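Local coordinates for protein aspartate-semialdehyde dehydrogenase (Thermus thermophilus, PDB 2YV3) that probably catalyses the NADPH-dependent reductive dephosphorylation of L-aspartyl-4-phosphate to L-aspartate semialdehyde, an early step in lysine, methionine and threonine biosynthesis, at residues F141-V146 and V242-A247; R248-E253 and F299-D304. All blocks are in the same frame, centred on the assembly; numbering follows the deposited sequence.

Contact 1 of 2, residues F141-V146 and V242-A247; sequences FQAKRV and VSVEFA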
loop_
_atom_site.group_PDB
_atom_site.type_symbol
_atom_site.label_atom_id
_atom_site.label_comp_id
_atom_site.label_asym_id
_atom_site.label_seq_id
_atom_site.Cartn_x
_atom_site.Cartn_y
_atom_site.Cartn_z
ATOM N N PHE A 141 -4.712 -14.847 21.181
ATOM C CA PHE A 141 -6.076 -14.403 20.936
ATOM C C PHE A 141 -6.939 -15.164 19.940
ATOM O O PHE A 141 -8.090 -14.787 19.722
ATOM C CB PHE A 141 -6.040 -12.952 20.484
ATOM C CG PHE A 141 -5.217 -12.054 21.369
ATOM C CD1 PHE A 141 -5.508 -11.926 22.728
ATOM C CD2 PHE A 141 -4.176 -11.295 20.826
ATOM C CE1 PHE A 141 -4.788 -11.063 23.527
ATOM C CE2 PHE A 141 -3.445 -10.423 21.623
ATOM C CZ PHE A 141 -3.756 -10.308 22.980
ATOM N N GLN A 142 -6.408 -16.212 19.330
ATOM C CA GLN A 142 -7.164 -16.966 18.337
ATOM C C GLN A 142 -7.859 -16.054 17.329
ATOM O O GLN A 142 -8.862 -15.410 17.632
ATOM C CB GLN A 142 -8.212 -17.873 18.993
ATOM C CG GLN A 142 -7.672 -19.220 19.471
ATOM C CD GLN A 142 -8.647 -20.360 19.200
ATOM O OE1 GLN A 142 -9.097 -20.547 18.060
ATOM N NE2 GLN A 142 -8.975 -21.126 20.241
ATOM N N ALA A 143 -7.323 -16.018 16.118
ATOM C CA ALA A 143 -7.886 -15.208 15.066
ATOM C C ALA A 143 -8.980 -16.022 14.376
ATOM O O ALA A 143 -9.218 -17.181 14.711
ATOM C CB ALA A 143 -6.788 -14.817 14.068
ATOM N N LYS A 144 -9.649 -15.397 13.417
ATOM C CA LYS A 144 -10.697 -16.047 12.671
ATOM C C LYS A 144 -10.887 -15.302 11.365
ATOM O O LYS A 144 -11.614 -15.762 10.489
ATOM C CB LYS A 144 -12.009 -16.032 13.454
ATOM C CG LYS A 144 -12.075 -15.078 14.644
ATOM C CD LYS A 144 -13.526 -14.790 15.045
ATOM C CE LYS A 144 -14.323 -16.057 15.343
ATOM N NZ LYS A 144 -15.794 -15.801 15.284
ATOM N N ARG A 145 -10.209 -14.164 11.223
ATOM C CA ARG A 145 -10.367 -13.354 10.018
ATOM C C ARG A 145 -9.254 -12.317 9.797
ATOM O O ARG A 145 -9.153 -11.358 10.554
ATOM C CB ARG A 145 -11.728 -12.646 10.095
ATOM C CG ARG A 145 -12.483 -12.567 8.785
ATOM C CD ARG A 145 -13.970 -12.799 8.994
ATOM N NE ARG A 145 -14.628 -11.702 9.695
ATOM C CZ ARG A 145 -15.909 -11.718 10.069
ATOM N NH1 ARG A 145 -16.672 -12.779 9.813
ATOM N NH2 ARG A 145 -16.436 -10.669 10.693
ATOM N N VAL A 146 -8.427 -12.507 8.766
ATOM C CA VAL A 146 -7.351 -11.551 8.452
ATOM C C VAL A 146 -7.510 -10.917 7.067
ATOM O O VAL A 146 -7.769 -11.596 6.080
ATOM C CB VAL A 146 -5.948 -12.190 8.509
ATOM C CG1 VAL A 146 -4.880 -11.092 8.412
ATOM C CG2 VAL A 146 -5.776 -12.993 9.812
ATOM N N VAL A 242 -2.108 -4.935 8.184
ATOM C CA VAL A 242 -2.879 -6.090 8.614
ATOM C C VAL A 242 -4.098 -5.750 9.471
ATOM O O VAL A 242 -4.165 -4.696 10.093
ATOM C CB VAL A 242 -1.956 -7.070 9.368
ATOM C CG1 VAL A 242 -2.718 -8.332 9.768
ATOM C CG2 VAL A 242 -0.766 -7.415 8.491
ATOM N N SER A 243 -5.083 -6.642 9.463
ATOM C CA SER A 243 -6.303 -6.464 10.241
ATOM C C SER A 243 -6.763 -7.849 10.632
ATOM O O SER A 243 -6.550 -8.803 9.890
ATOM C CB SER A 243 -7.367 -5.773 9.409
ATOM O OG SER A 243 -6.858 -4.561 8.887
ATOM N N VAL A 244 -7.385 -7.970 11.798
ATOM C CA VAL A 244 -7.829 -9.271 12.265
ATOM C C VAL A 244 -9.042 -9.195 13.178
ATOM O O VAL A 244 -9.280 -8.193 13.848
ATOM C CB VAL A 244 -6.714 -9.998 13.083
ATOM C CG1 VAL A 244 -7.025 -11.452 13.176
ATOM C CG2 VAL A 244 -5.356 -9.779 12.473
ATOM N N GLU A 245 -9.805 -10.278 13.202
ATOM C CA GLU A 245 -10.955 -10.375 14.080
ATOM C C GLU A 245 -10.552 -11.529 15.003
ATOM O O GLU A 245 -10.109 -12.580 14.530
ATOM C CB GLU A 245 -12.226 -10.705 13.286
ATOM C CG GLU A 245 -13.503 -10.694 14.127
ATOM C CD GLU A 245 -14.758 -10.927 13.300
ATOM O OE1 GLU A 245 -14.800 -11.925 12.535
ATOM O OE2 GLU A 245 -15.706 -10.118 13.427
ATOM N N PHE A 246 -10.676 -11.323 16.312
ATOM C CA PHE A 246 -10.276 -12.343 17.272
ATOM C C PHE A 246 -11.376 -13.069 18.024
ATOM O O PHE A 246 -12.549 -12.687 17.988
ATOM C CB PHE A 246 -9.313 -11.728 18.281
ATOM C CG PHE A 246 -8.034 -11.258 17.676
ATOM C CD1 PHE A 246 -6.997 -12.156 17.432
ATOM C CD2 PHE A 246 -7.866 -9.921 17.330
ATOM C CE1 PHE A 246 -5.806 -11.731 16.848
ATOM C CE2 PHE A 246 -6.675 -9.487 16.747
ATOM C CZ PHE A 246 -5.642 -10.395 16.504
ATOM N N ALA A 247 -10.978 -14.137 18.704
ATOM C CA ALA A 247 -11.916 -14.918 19.496
ATOM C C ALA A 247 -11.984 -14.230 20.841
ATOM O O ALA A 247 -13.058 -13.854 21.319
ATOM C CB ALA A 247 -11.403 -16.339 19.675
#
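Phe141 turns the edge of its ring toward a face of Phe246, a T-shaped pair with centroids 5.6 Å apart and planes at 73°. The opposite face of Phe246 carries Val244 CG1, displaced toward the rim, so this ring is sandwiched between an aromatic edge and a methyl. Val146 and Val244 lie alongside each other and point the same way, CG2 of the former 3.9 Å from CG1 of the latter; both lean on Leu134 of helix 125-141. Ala143 CB fills in beside them, 3.5 Å from Val244 CG1.

These residues belong to antiparallel neighbours in the mixed sheet of the dimerisation domain. Ala143 and Val146 form non-hydrogen-bonded pairs with Phe246 and Val244, which leaves two residues, Lys144 and Arg145, facing the single Glu245: the register of a beta bulge. Glu245 N donates to Arg145 O at 2.9 Å, whereas the bond from Lys144 N to Glu245 O is weak. Beyond the strand end, Ala247 N is shared by two carbonyls where helix 125-141 stops, at 3.1 Å from Phe141 O and 2.7 Å from Gln142 O.

On the face away from the valines, Glu245 reaches out with CG anti to the backbone N (chi1 -175°) and an extended chain, while Arg145 bends at chi2 and chi3 to run beside it. Their carboxylate and guanidinium planes lie 39° apart. The salt bridge from Arg145 NH2 to Glu245 OE1, 2.8 Å, is less certain in detail because that oxygen is placed too close to the guanidinium. Arg145 of the second subunit approaches the same carboxylate as a long, weak ion pair.

Contact 2 of 2, residues R248-E253 and F299-D304; sequences RPVTPE and FENGLD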
loop_
_atom_site.group_PDB
_atom_site.type_symbol
_atom_site.label_atom_id
_atom_site.label_comp_id
_atom_site.label_asym_id
_atom_site.label_seq_id
_atom_site.Cartn_x
_atom_site.Cartn_y
_atom_site.Cartn_z
ATOM N N ARG A 248 -10.801 -14.062 21.430
ATOM C CA ARG A 248 -10.654 -13.426 22.727
ATOM C C ARG A 248 -10.552 -11.925 22.563
ATOM O O ARG A 248 -10.076 -11.431 21.536
ATOM C CB ARG A 248 -9.408 -13.946 23.432
ATOM C CG ARG A 248 -9.319 -15.451 23.496
ATOM C CD ARG A 248 -7.958 -15.869 22.980
ATOM N NE ARG A 248 -7.732 -17.300 23.029
ATOM C CZ ARG A 248 -8.537 -18.194 22.473
ATOM N NH1 ARG A 248 -9.625 -17.797 21.825
ATOM N NH2 ARG A 248 -8.257 -19.486 22.572
ATOM N N PRO A 249 -10.974 -11.182 23.600
ATOM C CA PRO A 249 -10.960 -9.715 23.632
ATOM C C PRO A 249 -9.537 -9.214 23.477
ATOM O O PRO A 249 -8.660 -9.523 24.304
ATOM C CB PRO A 249 -11.521 -9.403 25.010
ATOM C CG PRO A 249 -10.933 -10.510 25.849
ATOM C CD PRO A 249 -11.157 -11.732 24.961
ATOM N N VAL A 250 -9.289 -8.464 22.410
ATOM C CA VAL A 250 -7.953 -7.943 22.222
ATOM C C VAL A 250 -7.821 -6.709 23.034
ATOM O O VAL A 250 -8.777 -6.240 23.645
ATOM C CB VAL A 250 -7.608 -7.548 20.785
ATOM C CG1 VAL A 250 -6.418 -8.362 20.329
ATOM C CG2 VAL A 250 -8.798 -7.711 19.878
ATOM N N THR A 251 -6.612 -6.181 22.998
ATOM C CA THR A 251 -6.251 -4.993 23.728
ATOM C C THR A 251 -4.966 -4.550 23.058
ATOM O O THR A 251 -3.995 -5.322 22.983
ATOM C CB THR A 251 -5.965 -5.358 25.194
ATOM O OG1 THR A 251 -6.605 -6.617 25.499
ATOM C CG2 THR A 251 -6.500 -4.282 26.123
ATOM N N PRO A 252 -4.952 -3.335 22.491
ATOM C CA PRO A 252 -3.680 -2.965 21.879
ATOM C C PRO A 252 -2.566 -3.040 22.931
ATOM O O PRO A 252 -1.390 -3.217 22.594
ATOM C CB PRO A 252 -3.947 -1.556 21.341
ATOM C CG PRO A 252 -5.305 -1.171 21.913
ATOM C CD PRO A 252 -6.024 -2.449 22.026
ATOM N N GLU A 253 -2.952 -2.938 24.204
ATOM C CA GLU A 253 -1.979 -3.022 25.289
ATOM C C GLU A 253 -1.671 -4.452 25.710
ATOM O O GLU A 253 -0.730 -4.684 26.458
ATOM C CB GLU A 253 -2.422 -2.203 26.512
ATOM C CG GLU A 253 -3.927 -2.189 26.782
ATOM C CD GLU A 253 -4.687 -1.195 25.899
ATOM O OE1 GLU A 253 -4.398 0.025 25.997
ATOM O OE2 GLU A 253 -5.568 -1.634 25.116
ATOM N N PHE A 299 -13.939 -4.538 12.914
ATOM C CA PHE A 299 -14.445 -5.695 13.652
ATOM C C PHE A 299 -14.871 -5.336 15.076
ATOM O O PHE A 299 -14.406 -4.344 15.651
ATOM C CB PHE A 299 -13.365 -6.756 13.706
ATOM C CG PHE A 299 -12.859 -7.152 12.360
ATOM C CD1 PHE A 299 -11.497 -7.380 12.148
ATOM C CD2 PHE A 299 -13.747 -7.313 11.297
ATOM C CE1 PHE A 299 -11.024 -7.763 10.899
ATOM C CE2 PHE A 299 -13.288 -7.691 10.050
ATOM C CZ PHE A 299 -11.915 -7.918 9.850
ATOM N N GLU A 300 -15.753 -6.154 15.641
ATOM C CA GLU A 300 -16.236 -5.912 16.996
ATOM C C GLU A 300 -15.193 -6.353 18.033
ATOM O O GLU A 300 -15.316 -6.062 19.210
ATOM C CB GLU A 300 -17.573 -6.622 17.215
ATOM C CG GLU A 300 -18.647 -5.731 17.841
ATOM C CD GLU A 300 -18.338 -5.371 19.287
ATOM O OE1 GLU A 300 -17.522 -6.095 19.901
ATOM O OE2 GLU A 300 -18.915 -4.386 19.815
ATOM N N ASN A 301 -14.177 -7.073 17.582
ATOM C CA ASN A 301 -13.075 -7.482 18.443
ATOM C C ASN A 301 -11.876 -7.639 17.509
ATOM O O ASN A 301 -11.431 -8.738 17.206
ATOM C CB ASN A 301 -13.381 -8.794 19.167
ATOM C CG ASN A 301 -12.314 -9.147 20.198
ATOM O OD1 ASN A 301 -11.684 -8.272 20.779
ATOM N ND2 ASN A 301 -12.130 -10.430 20.434
ATOM N N GLY A 302 -11.373 -6.508 17.041
ATOM C CA GLY A 302 -10.276 -6.540 16.108
ATOM C C GLY A 302 -9.122 -5.620 16.416
ATOM O O GLY A 302 -9.122 -4.862 17.398
ATOM N N LEU A 303 -8.137 -5.703 15.529
ATOM C CA LEU A 303 -6.896 -4.951 15.617
ATOM C C LEU A 303 -6.358 -4.609 14.246
ATOM O O LEU A 303 -6.429 -5.423 13.327
ATOM C CB LEU A 303 -5.836 -5.791 16.320
ATOM C CG LEU A 303 -5.639 -5.778 17.822
ATOM C CD1 LEU A 303 -4.553 -6.764 18.125
ATOM C CD2 LEU A 303 -5.229 -4.397 18.301
ATOM N N ASP A 304 -5.803 -3.410 14.123
ATOM C CA ASP A 304 -5.193 -2.974 12.880
ATOM C C ASP A 304 -3.710 -2.699 13.127
ATOM O O ASP A 304 -3.370 -1.725 13.787
ATOM C CB ASP A 304 -5.854 -1.698 12.371
ATOM C CG ASP A 304 -7.284 -1.921 11.908
ATOM O OD1 ASP A 304 -8.128 -2.210 12.778
ATOM O OD2 ASP A 304 -7.565 -1.809 10.680
#
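Asn301, Val250 and Leu303 make a mixed contact, half amide-to-backbone and half apolar, which fastens the connection after strand 237-246 to the start of strand 302-310. Its polar half is a two-pronged grip by one side-chain amide. With CG placed anti to its backbone N (chi1 -173°), Asn301 reaches to the chain at Arg248-Val250 and uses both ends of the amide there. OD1 accepts from Val250 N at 2.9 Å; the bond is fairly straight, 163° at the hydrogen, and the donor lies in the plane of the side-chain carbonyl, on a lone pair. ND2 donates to Arg248 O, modelled at 2.5 Å, but this donor stands well above the peptide carbonyl plane, 67° out of it, and so uses no lone pair direction. With two bonds to atoms two residues apart, the amide is fixed in rotation. ND2 also makes a weak bond to Phe246 O.

Strands 288-295 and 302-310 are antiparallel neighbours joined by a short loop, a beta hairpin at one margin of the dimerisation-domain sheet. The segment 248-253 runs beside the start of strand 302-310 on its way into helix 252-259.

Between the segments, the apolar half consists of Val250, Leu303 and Pro252. Val250 splits its two methyls: CG2 lies against the Asn301 amide oxygen, while CG1 meets Leu303 CD1 at 3.3 Å. The other branch of Leu303, CD2, lies loosely against Pro252, 4.2 Å from its CA. Phe246 packs against Leu303 as well, and Ile293 and Lys295 of the hairpin's first strand touch Pro252.

In the fold
Contact 1 and contact 2 lie in series along the chain, their centres 8 Å apart, toward one end of the dimerisation-domain sheet. Contact 1 is the more buried; contact 2 lies nearer the edge, about 27 Å from the chain's centre against about 22 Å. Contact 1 pairs two adjacent strands; contact 2 attaches a non-strand connection to the next strand over. Strands 237-246 and 302-310 link them, Phe246 N lying 2.8 Å from Asn301 O, probably a hydrogen bond. Contact 1 combines main-chain pairing, an apolar and aromatic face, and an ion pair on the other face, near the second subunit. Contact 2 joins one amide's two hydrogen bonds to a small Val250-Leu303-Pro252 patch.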